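Local coordinates for protein anti-H(O) lectin 1 (Ulex europaeus, PDB 1FX5) that binds carbohydrate as an L-fucose-specific legume lectin that recognises the O(H) blood group and contains calcium and manganese, at residues A[54-59]-A[207-212]; A[88-93]-A[105-110]; A[93-98]-A[118-123]. One frame throughout, in Å; residues are numbered along the deposited sequence.

The three contacts follow neighbouring strands of the curved front sheet of the legume lectin sandwich. Contact 1 joins strands 44-59 and 209-219; contact 3 pairs strand 88-94 with strand 122-127, and contact 2 lays a loop against strand 88-94. The centres of contacts 1 and 3 are about 10 Å apart, and Ser-211 N probably bonds to Ala-94 O at 3.0 Å. Contacts 2 and 3 share Leu-93, with centres about 11 Å apart. Contact 2 adjoins the metal site: the side chain of Phe-107 lies about 5 Å from both the calcium and the manganese ion. Contact 3 touches a glycan that is probably N-linked to the protein and not a bound ligand, whereas contact 1 is remote from the annotated sites.

Contact 1 (A[54-59]-A[207-212]); sequences PIHIWN and PEWVSV
With CG of His-56 turned anti to its backbone N (chi1 -161°) and CG of Trp-209 anti to its own carbonyl carbon (chi1 -67°), the two rings come together on one face of the sheet as an offset stack. Their planes are 7° apart, and the imidazole centroid is 4.4 Å from that of the indole six-membered ring; CB of His-56 adds a CH-pi contact over the same indole ring. The backbone beneath is antiparallel: Ile-55 N bonds to Val-210 O at 2.8 Å and Val-210 N to Ile-55 O at 2.9 Å. Beyond this pair, Glu-208 O becomes a shared acceptor, gripped by Ile-57 N at 2.8 Å and, both weakly, by His-56 ND1 at 3.4 Å, the oxygen in plane at the imidazole edge, and by Trp-58 N. The aliphatic part of Glu-208 then crosses Trp-58, its CG over the face, 3.8 Å from the six-membered-ring centroid, while Glu-208 OE1 bonds to Cys-60 N. On the other side of the strands, Ile-55 meets Val-212 and also packs on Phe-233 of strand 224-236, and Ile-57 reaches Phe-68 of strand 64-78. Strand 209-219 is thus flanked by strand 44-59 here and by strand 88-94 along its other edge.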
loop_
_atom_site.group_PDB
_atom_site.type_symbol
_atom_site.label_atom_id
_atom_site.label_comp_id
_atom_site.label_asym_id
_atom_site.label_seq_id
_atom_site.Cartn_x
_atom_site.Cartn_y
_atom_site.Cartn_z
ATOM N N PRO A 54 3.738 -2.761 -4.039
ATOM C CA PRO A 54 3.524 -3.338 -5.377
ATOM C C PRO A 54 2.054 -3.802 -5.498
ATOM O O PRO A 54 1.386 -4.102 -4.490
ATOM C CB PRO A 54 4.479 -4.535 -5.405
ATOM C CG PRO A 54 5.557 -4.155 -4.432
ATOM C CD PRO A 54 4.777 -3.510 -3.306
ATOM N N ILE A 55 1.564 -3.855 -6.733
ATOM C CA ILE A 55 0.204 -4.265 -7.036
ATOM C C ILE A 55 0.260 -5.643 -7.677
ATOM O O ILE A 55 1.140 -5.913 -8.506
ATOM C CB ILE A 55 -0.426 -3.302 -8.091
ATOM C CG1 ILE A 55 -0.176 -1.836 -7.719
ATOM C CG2 ILE A 55 -1.911 -3.536 -8.225
ATOM C CD1 ILE A 55 -0.852 -1.374 -6.467
ATOM N N HIS A 56 -0.674 -6.507 -7.289
ATOM C CA HIS A 56 -0.775 -7.867 -7.813
ATOM C C HIS A 56 -1.614 -7.673 -9.075
ATOM O O HIS A 56 -2.829 -7.502 -8.978
ATOM C CB HIS A 56 -1.523 -8.751 -6.808
ATOM C CG HIS A 56 -1.305 -10.226 -6.994
ATOM N ND1 HIS A 56 -0.411 -10.741 -7.920
ATOM C CD2 HIS A 56 -1.854 -11.288 -6.370
ATOM C CE1 HIS A 56 -0.425 -12.062 -7.849
ATOM N NE2 HIS A 56 -1.290 -12.425 -6.919
ATOM N N ILE A 57 -0.983 -7.662 -10.245
ATOM C CA ILE A 57 -1.732 -7.458 -11.478
ATOM C C ILE A 57 -2.328 -8.720 -12.098
ATOM O O ILE A 57 -3.380 -8.671 -12.736
ATOM C CB ILE A 57 -0.943 -6.577 -12.472
ATOM C CG1 ILE A 57 -1.902 -5.879 -13.441
ATOM C CG2 ILE A 57 0.030 -7.399 -13.256
ATOM C CD1 ILE A 57 -2.755 -4.806 -12.803
ATOM N N TRP A 58 -1.629 -9.834 -12.004
ATOM C CA TRP A 58 -2.178 -11.061 -12.550
ATOM C C TRP A 58 -1.703 -12.195 -11.660
ATOM O O TRP A 58 -0.722 -12.046 -10.923
ATOM C CB TRP A 58 -1.942 -11.264 -14.052
ATOM C CG TRP A 58 -0.548 -11.464 -14.472
ATOM C CD1 TRP A 58 0.354 -10.501 -14.791
ATOM C CD2 TRP A 58 0.098 -12.717 -14.704
ATOM N NE1 TRP A 58 1.521 -11.073 -15.219
ATOM C CE2 TRP A 58 1.394 -12.426 -15.176
ATOM C CE3 TRP A 58 -0.297 -14.048 -14.570
ATOM C CZ2 TRP A 58 2.304 -13.433 -15.520
ATOM C CZ3 TRP A 58 0.603 -15.043 -14.913
ATOM C CH2 TRP A 58 1.894 -14.729 -15.382
ATOM N N ASN A 59 -2.460 -13.284 -11.661
ATOM C CA ASN A 59 -2.162 -14.456 -10.842
ATOM C C ASN A 59 -1.801 -15.726 -11.614
ATOM O O ASN A 59 -2.675 -16.332 -12.223
ATOM C CB ASN A 59 -3.406 -14.711 -9.994
ATOM C CG ASN A 59 -3.166 -15.702 -8.883
ATOM O OD1 ASN A 59 -2.282 -16.563 -8.971
ATOM N ND2 ASN A 59 -3.964 -15.599 -7.831
ATOM N N PRO A 207 5.204 -8.617 -15.288
ATOM C CA PRO A 207 5.385 -9.694 -14.293
ATOM C C PRO A 207 4.098 -9.718 -13.410
ATOM O O PRO A 207 3.240 -8.826 -13.544
ATOM C CB PRO A 207 6.614 -9.230 -13.510
ATOM C CG PRO A 207 6.582 -7.720 -13.654
ATOM C CD PRO A 207 6.136 -7.497 -15.071
ATOM N N GLU A 208 3.928 -10.703 -12.528
ATOM C CA GLU A 208 2.719 -10.742 -11.687
ATOM C C GLU A 208 2.522 -9.549 -10.747
ATOM O O GLU A 208 1.376 -9.208 -10.405
ATOM C CB GLU A 208 2.686 -11.996 -10.842
ATOM C CG GLU A 208 2.477 -13.250 -11.611
ATOM C CD GLU A 208 2.637 -14.441 -10.708
ATOM O OE1 GLU A 208 1.709 -14.708 -9.900
ATOM O OE2 GLU A 208 3.722 -15.057 -10.774
ATOM N N TRP A 209 3.629 -8.990 -10.256
ATOM C CA TRP A 209 3.591 -7.835 -9.347
ATOM C C TRP A 209 4.300 -6.651 -10.000
ATOM O O TRP A 209 5.474 -6.774 -10.415
ATOM C CB TRP A 209 4.288 -8.153 -8.011
ATOM C CG TRP A 209 3.598 -9.181 -7.161
ATOM C CD1 TRP A 209 3.687 -10.540 -7.286
ATOM C CD2 TRP A 209 2.740 -8.935 -6.026
ATOM N NE1 TRP A 209 2.942 -11.157 -6.302
ATOM C CE2 TRP A 209 2.356 -10.198 -5.513
ATOM C CE3 TRP A 209 2.261 -7.777 -5.396
ATOM C CZ2 TRP A 209 1.514 -10.333 -4.392
ATOM C CZ3 TRP A 209 1.424 -7.911 -4.288
ATOM C CH2 TRP A 209 1.061 -9.182 -3.798
ATOM N N VAL A 210 3.610 -5.510 -10.066
ATOM C CA VAL A 210 4.174 -4.292 -10.669
ATOM C C VAL A 210 3.931 -3.071 -9.794
ATOM O O VAL A 210 3.079 -3.099 -8.907
ATOM C CB VAL A 210 3.530 -3.966 -12.072
ATOM C CG1 VAL A 210 3.782 -5.081 -13.067
ATOM C CG2 VAL A 210 2.027 -3.718 -11.933
ATOM N N SER A 211 4.690 -2.005 -10.023
ATOM C CA SER A 211 4.510 -0.770 -9.251
ATOM C C SER A 211 3.714 0.164 -10.180
ATOM O O SER A 211 3.686 -0.076 -11.386
ATOM C CB SER A 211 5.867 -0.132 -8.953
ATOM O OG SER A 211 6.531 0.245 -10.145
ATOM N N VAL A 212 2.964 1.118 -9.636
ATOM C CA VAL A 212 2.200 2.057 -10.473
ATOM C C VAL A 212 2.723 3.442 -10.069
ATOM O O VAL A 212 3.029 3.662 -8.882
ATOM C CB VAL A 212 0.670 2.007 -10.257
ATOM C CG1 VAL A 212 0.120 0.647 -10.663
ATOM C CG2 VAL A 212 0.308 2.349 -8.818
#

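Contact 2 (A[88-93]-A[105-110]); sequences GLTFFL and GYFGLF
Leu-109 turns its two methyls toward two side chains of strand 88-94, one to each. Its CD2 comes down over the middle of the Phe-92 ring, 3.7 Å from the centroid and 13° off the ring normal, a CH-pi contact made directly on the face. The Phe-92 ring is presented to the loop because its CG lies between the backbone N and the carbonyl carbon (chi1 72°). The other methyl, CD1 of Leu-109, meets CG2 of Thr-90 tip to tip at 3.7 Å.

Phe-107 approaches the same strand nearer its start and in a different way. The rim of its ring faces the backbone, with CE2 4.0 Å from the carbonyl carbon of Gly-88, where no side chain stands in the way. Thr-90 OG1 lies near this ring, 4.2 Å from CG of Phe-107; the hydroxyl is buried and finds no polar partner in the model. No hydrogen bond joins the two segments, so apolar contact does the work. The loop is held from within, by Leu-109 N bonding to Tyr-106 O at 3.1 Å, and from outside, by Ser-215 OG bonding to Phe-107 O.

Phe-107 also packs on Glu-125 and Asp-127, ligands of the manganese ion. The loop holding Gly-105 probably corresponds to the one that, in other legume lectins, lines the monosaccharide pocket beside the paired calcium and manganese sites.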
loop_
_atom_site.group_PDB
_atom_site.type_symbol
_atom_site.label_atom_id
_atom_site.label_comp_id
_atom_site.label_asym_id
_atom_site.label_seq_id
_atom_site.Cartn_x
_atom_site.Cartn_y
_atom_site.Cartn_z
ATOM N N GLY A 88 6.865 16.065 -21.452
ATOM C CA GLY A 88 5.596 15.439 -21.109
ATOM C C GLY A 88 5.601 14.616 -19.832
ATOM O O GLY A 88 6.549 14.680 -19.041
ATOM N N LEU A 89 4.503 13.912 -19.568
ATOM C CA LEU A 89 4.422 13.091 -18.372
ATOM C C LEU A 89 3.911 11.699 -18.759
ATOM O O LEU A 89 3.360 11.505 -19.852
ATOM C CB LEU A 89 3.583 13.738 -17.265
ATOM C CG LEU A 89 2.098 13.938 -17.507
ATOM C CD1 LEU A 89 1.335 13.736 -16.210
ATOM C CD2 LEU A 89 1.862 15.321 -18.064
ATOM N N THR A 90 3.941 10.784 -17.801
ATOM C CA THR A 90 3.519 9.430 -18.064
ATOM C C THR A 90 2.906 8.714 -16.861
ATOM O O THR A 90 3.241 9.059 -15.708
ATOM C CB THR A 90 4.874 8.687 -18.407
ATOM O OG1 THR A 90 4.983 8.390 -19.798
ATOM C CG2 THR A 90 5.154 7.514 -17.555
ATOM N N PHE A 91 1.941 7.819 -17.117
ATOM C CA PHE A 91 1.326 7.017 -16.043
ATOM C C PHE A 91 1.877 5.642 -16.511
ATOM O O PHE A 91 1.714 5.278 -17.691
ATOM C CB PHE A 91 -0.195 6.986 -16.002
ATOM C CG PHE A 91 -0.725 5.979 -14.997
ATOM C CD1 PHE A 91 -1.089 4.698 -15.398
ATOM C CD2 PHE A 91 -0.736 6.271 -13.635
ATOM C CE1 PHE A 91 -1.442 3.718 -14.468
ATOM C CE2 PHE A 91 -1.087 5.299 -12.706
ATOM C CZ PHE A 91 -1.438 4.015 -13.129
ATOM N N PHE A 92 2.517 4.872 -15.631
ATOM C CA PHE A 92 3.063 3.587 -16.064
ATOM C C PHE A 92 3.059 2.421 -15.087
ATOM O O PHE A 92 2.882 2.604 -13.877
ATOM C CB PHE A 92 4.509 3.804 -16.566
ATOM C CG PHE A 92 5.516 4.082 -15.455
ATOM C CD1 PHE A 92 5.502 5.279 -14.752
ATOM C CD2 PHE A 92 6.459 3.128 -15.101
ATOM C CE1 PHE A 92 6.401 5.525 -13.703
ATOM C CE2 PHE A 92 7.371 3.360 -14.053
ATOM C CZ PHE A 92 7.333 4.563 -13.353
ATOM N N LEU A 93 3.184 1.212 -15.635
ATOM C CA LEU A 93 3.220 -0.025 -14.839
ATOM C C LEU A 93 4.552 -0.670 -15.238
ATOM O O LEU A 93 4.842 -0.786 -16.437
ATOM C CB LEU A 93 2.038 -0.954 -15.174
ATOM C CG LEU A 93 0.653 -0.422 -14.770
ATOM C CD1 LEU A 93 -0.006 0.144 -15.979
ATOM C CD2 LEU A 93 -0.232 -1.493 -14.241
ATOM N N GLY A 105 13.302 13.135 -24.014
ATOM C CA GLY A 105 12.223 12.470 -24.730
ATOM C C GLY A 105 12.012 10.984 -24.465
ATOM O O GLY A 105 11.143 10.350 -25.066
ATOM N N TYR A 106 12.803 10.413 -23.575
ATOM C CA TYR A 106 12.683 9.001 -23.247
ATOM C C TYR A 106 11.929 8.787 -21.920
ATOM O O TYR A 106 11.839 7.654 -21.425
ATOM C CB TYR A 106 14.068 8.334 -23.281
ATOM C CG TYR A 106 14.694 8.373 -24.664
ATOM C CD1 TYR A 106 15.722 9.257 -24.961
ATOM C CD2 TYR A 106 14.246 7.531 -25.669
ATOM C CE1 TYR A 106 16.299 9.293 -26.224
ATOM C CE2 TYR A 106 14.814 7.564 -26.952
ATOM C CZ TYR A 106 15.840 8.442 -27.216
ATOM O OH TYR A 106 16.429 8.438 -28.454
ATOM N N PHE A 107 11.461 9.892 -21.325
ATOM C CA PHE A 107 10.687 9.914 -20.069
ATOM C C PHE A 107 11.212 9.212 -18.826
ATOM O O PHE A 107 10.423 8.982 -17.878
ATOM C CB PHE A 107 9.274 9.349 -20.314
ATOM C CG PHE A 107 8.522 10.029 -21.419
ATOM C CD1 PHE A 107 8.312 9.388 -22.639
ATOM C CD2 PHE A 107 8.024 11.313 -21.246
ATOM C CE1 PHE A 107 7.620 10.014 -23.671
ATOM C CE2 PHE A 107 7.332 11.948 -22.278
ATOM C CZ PHE A 107 7.132 11.291 -23.494
ATOM N N GLY A 108 12.494 8.861 -18.829
ATOM C CA GLY A 108 13.080 8.179 -17.693
ATOM C C GLY A 108 12.733 6.690 -17.673
ATOM O O GLY A 108 13.168 5.961 -16.774
ATOM N N LEU A 109 12.011 6.214 -18.687
ATOM C CA LEU A 109 11.610 4.810 -18.764
ATOM C C LEU A 109 12.441 3.929 -19.686
ATOM O O LEU A 109 12.517 2.703 -19.480
ATOM C CB LEU A 109 10.144 4.724 -19.222
ATOM C CG LEU A 109 9.076 5.495 -18.438
ATOM C CD1 LEU A 109 7.716 5.338 -19.139
ATOM C CD2 LEU A 109 9.022 4.969 -17.008
ATOM N N PHE A 110 13.024 4.537 -20.721
ATOM C CA PHE A 110 13.843 3.817 -21.707
ATOM C C PHE A 110 15.290 4.344 -21.896
ATOM O O PHE A 110 15.594 5.476 -21.509
ATOM C CB PHE A 110 13.106 3.830 -23.072
ATOM C CG PHE A 110 11.632 3.489 -22.978
ATOM C CD1 PHE A 110 11.216 2.179 -22.837
ATOM C CD2 PHE A 110 10.676 4.487 -23.010
ATOM C CE1 PHE A 110 9.868 1.875 -22.726
ATOM C CE2 PHE A 110 9.326 4.189 -22.900
ATOM C CZ PHE A 110 8.925 2.883 -22.757
#

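Contact 3 (A[93-98]-A[118-123]); sequences LAPPDS and SYQTVA. With NAG (2-acetamido-2-deoxy-beta-D-glucopyranose), chain D.
Leu-93 and Val-122 form an antiparallel hydrogen-bonded pair in the front sheet of the lectin, and the turn leading into strand 122-127 carries Ser-118 and Tyr-119, which touch a glycan. Leu-93 N bonds to Val-122 O at 3.0 Å and Val-122 N returns to Leu-93 O at 3.2 Å, both nearly straight. One residue earlier, Thr-121 turns its CA hydrogen toward Leu-93 O, and OG1 of Thr-121 lies beside CB of Ala-94.

Past Ala-94 the strand ends and Pro-95 covers the bend before Val-122. Its CD rests 3.3 Å from Gln-120 O, and its CG meets Gln-120 OE1 at 3.7 Å, the two side chains crossing at about a right angle. The bend is fastened by Thr-121 OG1, which gives its proton to Tyr-119 O at 2.9 Å from well above the carbonyl plane. Pro-95 also begins a type I turn, closed by Ser-98 N bonding to Pro-95 O.

The acetamido methyl C8 of the N-acetylglucosamine lies over one face of the Tyr-119 ring, toward the rim and 3.7 Å from CZ. Asn-111 N bonds to Tyr-119 OH, and the ring meets Phe-110 edge-to-face, which should limit its movement. Asn-111, a glycan-contacting residue, heads an Asn-X-Thr sequon, so this sugar is probably part of an N-linked chain; the paired strands beneath belong to the antiparallel legume lectin sandwich.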
loop_
_atom_site.group_PDB
_atom_site.type_symbol
_atom_site.label_atom_id
_atom_site.label_comp_id
_atom_site.label_asym_id
_atom_site.label_seq_id
_atom_site.Cartn_x
_atom_site.Cartn_y
_atom_site.Cartn_z
ATOM N N LEU A 93 3.184 1.212 -15.635
ATOM C CA LEU A 93 3.220 -0.025 -14.839
ATOM C C LEU A 93 4.552 -0.670 -15.238
ATOM O O LEU A 93 4.842 -0.786 -16.437
ATOM C CB LEU A 93 2.038 -0.954 -15.174
ATOM C CG LEU A 93 0.653 -0.422 -14.770
ATOM C CD1 LEU A 93 -0.006 0.144 -15.979
ATOM C CD2 LEU A 93 -0.232 -1.493 -14.241
ATOM N N ALA A 94 5.386 -1.013 -14.255
ATOM C CA ALA A 94 6.696 -1.640 -14.532
ATOM C C ALA A 94 7.193 -2.490 -13.353
ATOM O O ALA A 94 6.545 -2.538 -12.316
ATOM C CB ALA A 94 7.729 -0.562 -14.833
ATOM N N PRO A 95 8.290 -3.247 -13.530
ATOM C CA PRO A 95 8.783 -4.048 -12.397
ATOM C C PRO A 95 9.000 -3.068 -11.231
ATOM O O PRO A 95 9.553 -1.998 -11.433
ATOM C CB PRO A 95 10.095 -4.609 -12.935
ATOM C CG PRO A 95 9.760 -4.835 -14.406
ATOM C CD PRO A 95 9.066 -3.517 -14.756
ATOM N N PRO A 96 8.597 -3.435 -9.993
ATOM C CA PRO A 96 8.744 -2.546 -8.819
ATOM C C PRO A 96 10.129 -2.043 -8.469
ATOM O O PRO A 96 10.286 -0.978 -7.869
ATOM C CB PRO A 96 8.098 -3.338 -7.681
ATOM C CG PRO A 96 8.246 -4.768 -8.111
ATOM C CD PRO A 96 8.031 -4.746 -9.608
ATOM N N ASP A 97 11.139 -2.761 -8.918
ATOM C CA ASP A 97 12.500 -2.367 -8.641
ATOM C C ASP A 97 13.235 -1.834 -9.873
ATOM O O ASP A 97 14.461 -1.806 -9.872
ATOM C CB ASP A 97 13.257 -3.581 -8.076
ATOM C CG ASP A 97 13.304 -4.764 -9.063
ATOM O OD1 ASP A 97 12.331 -4.971 -9.818
ATOM O OD2 ASP A 97 14.319 -5.487 -9.094
ATOM N N SER A 98 12.524 -1.410 -10.921
ATOM C CA SER A 98 13.229 -0.906 -12.097
ATOM C C SER A 98 13.940 0.418 -11.784
ATOM O O SER A 98 13.444 1.241 -11.010
ATOM C CB SER A 98 12.278 -0.735 -13.284
ATOM O OG SER A 98 11.339 0.281 -13.027
ATOM N N SER A 118 12.265 -7.092 -22.463
ATOM C CA SER A 118 12.764 -7.096 -21.093
ATOM C C SER A 118 12.454 -5.841 -20.285
ATOM O O SER A 118 12.717 -5.820 -19.087
ATOM C CB SER A 118 14.241 -7.470 -21.009
ATOM O OG SER A 118 15.048 -6.492 -21.620
ATOM N N TYR A 119 11.933 -4.789 -20.929
ATOM C CA TYR A 119 11.587 -3.563 -20.216
ATOM C C TYR A 119 10.349 -3.880 -19.342
ATOM O O TYR A 119 10.198 -3.309 -18.269
ATOM C CB TYR A 119 11.185 -2.432 -21.171
ATOM C CG TYR A 119 12.321 -1.597 -21.700
ATOM C CD1 TYR A 119 13.211 -0.945 -20.834
ATOM C CD2 TYR A 119 12.543 -1.486 -23.073
ATOM C CE1 TYR A 119 14.296 -0.214 -21.324
ATOM C CE2 TYR A 119 13.634 -0.751 -23.577
ATOM C CZ TYR A 119 14.502 -0.127 -22.696
ATOM O OH TYR A 119 15.588 0.557 -23.207
ATOM N N GLN A 120 9.450 -4.742 -19.844
ATOM C CA GLN A 120 8.208 -5.134 -19.148
ATOM C C GLN A 120 7.521 -3.872 -18.643
ATOM O O GLN A 120 7.190 -3.740 -17.440
ATOM C CB GLN A 120 8.477 -6.096 -17.987
ATOM C CG GLN A 120 8.962 -7.467 -18.432
ATOM C CD GLN A 120 9.266 -8.354 -17.244
ATOM O OE1 GLN A 120 10.011 -7.963 -16.359
ATOM N NE2 GLN A 120 8.669 -9.540 -17.202
ATOM N N THR A 121 7.274 -2.965 -19.589
ATOM C CA THR A 121 6.633 -1.686 -19.301
ATOM C C THR A 121 5.480 -1.333 -20.221
ATOM O O THR A 121 5.565 -1.556 -21.435
ATOM C CB THR A 121 7.683 -0.572 -19.447
ATOM O OG1 THR A 121 8.763 -0.839 -18.553
ATOM C CG2 THR A 121 7.109 0.808 -19.168
ATOM N N VAL A 122 4.394 -0.830 -19.639
ATOM C CA VAL A 122 3.224 -0.415 -20.404
ATOM C C VAL A 122 2.995 1.005 -19.877
ATOM O O VAL A 122 2.861 1.206 -18.662
ATOM C CB VAL A 122 1.970 -1.252 -20.116
ATOM C CG1 VAL A 122 0.740 -0.581 -20.766
ATOM C CG2 VAL A 122 2.128 -2.652 -20.681
ATOM N N ALA A 123 2.987 1.997 -20.751
ATOM C CA ALA A 123 2.779 3.364 -20.296
ATOM C C ALA A 123 1.823 4.158 -21.170
ATOM O O ALA A 123 1.708 3.908 -22.385
ATOM C CB ALA A 123 4.128 4.103 -20.231
HETATM C C1 NAG D . 19.788 -0.209 -20.958
HETATM C C2 NAG D . 20.094 -1.595 -21.508
HETATM C C3 NAG D . 20.664 -2.438 -20.379
HETATM C C4 NAG D . 21.958 -1.778 -19.921
HETATM C C5 NAG D . 21.628 -0.364 -19.444
HETATM C C6 NAG D . 22.838 0.413 -18.946
HETATM C C7 NAG D . 17.803 -2.387 -21.497
HETATM C C8 NAG D . 16.698 -3.087 -22.277
HETATM N N2 NAG D . 18.956 -2.240 -22.136
HETATM O O3 NAG D . 20.903 -3.782 -20.833
HETATM O O4 NAG D . 22.552 -2.532 -18.849
HETATM O O5 NAG D . 21.020 0.386 -20.526
HETATM O O6 NAG D . 23.936 0.278 -19.835
HETATM O O7 NAG D . 17.635 -2.031 -20.322
#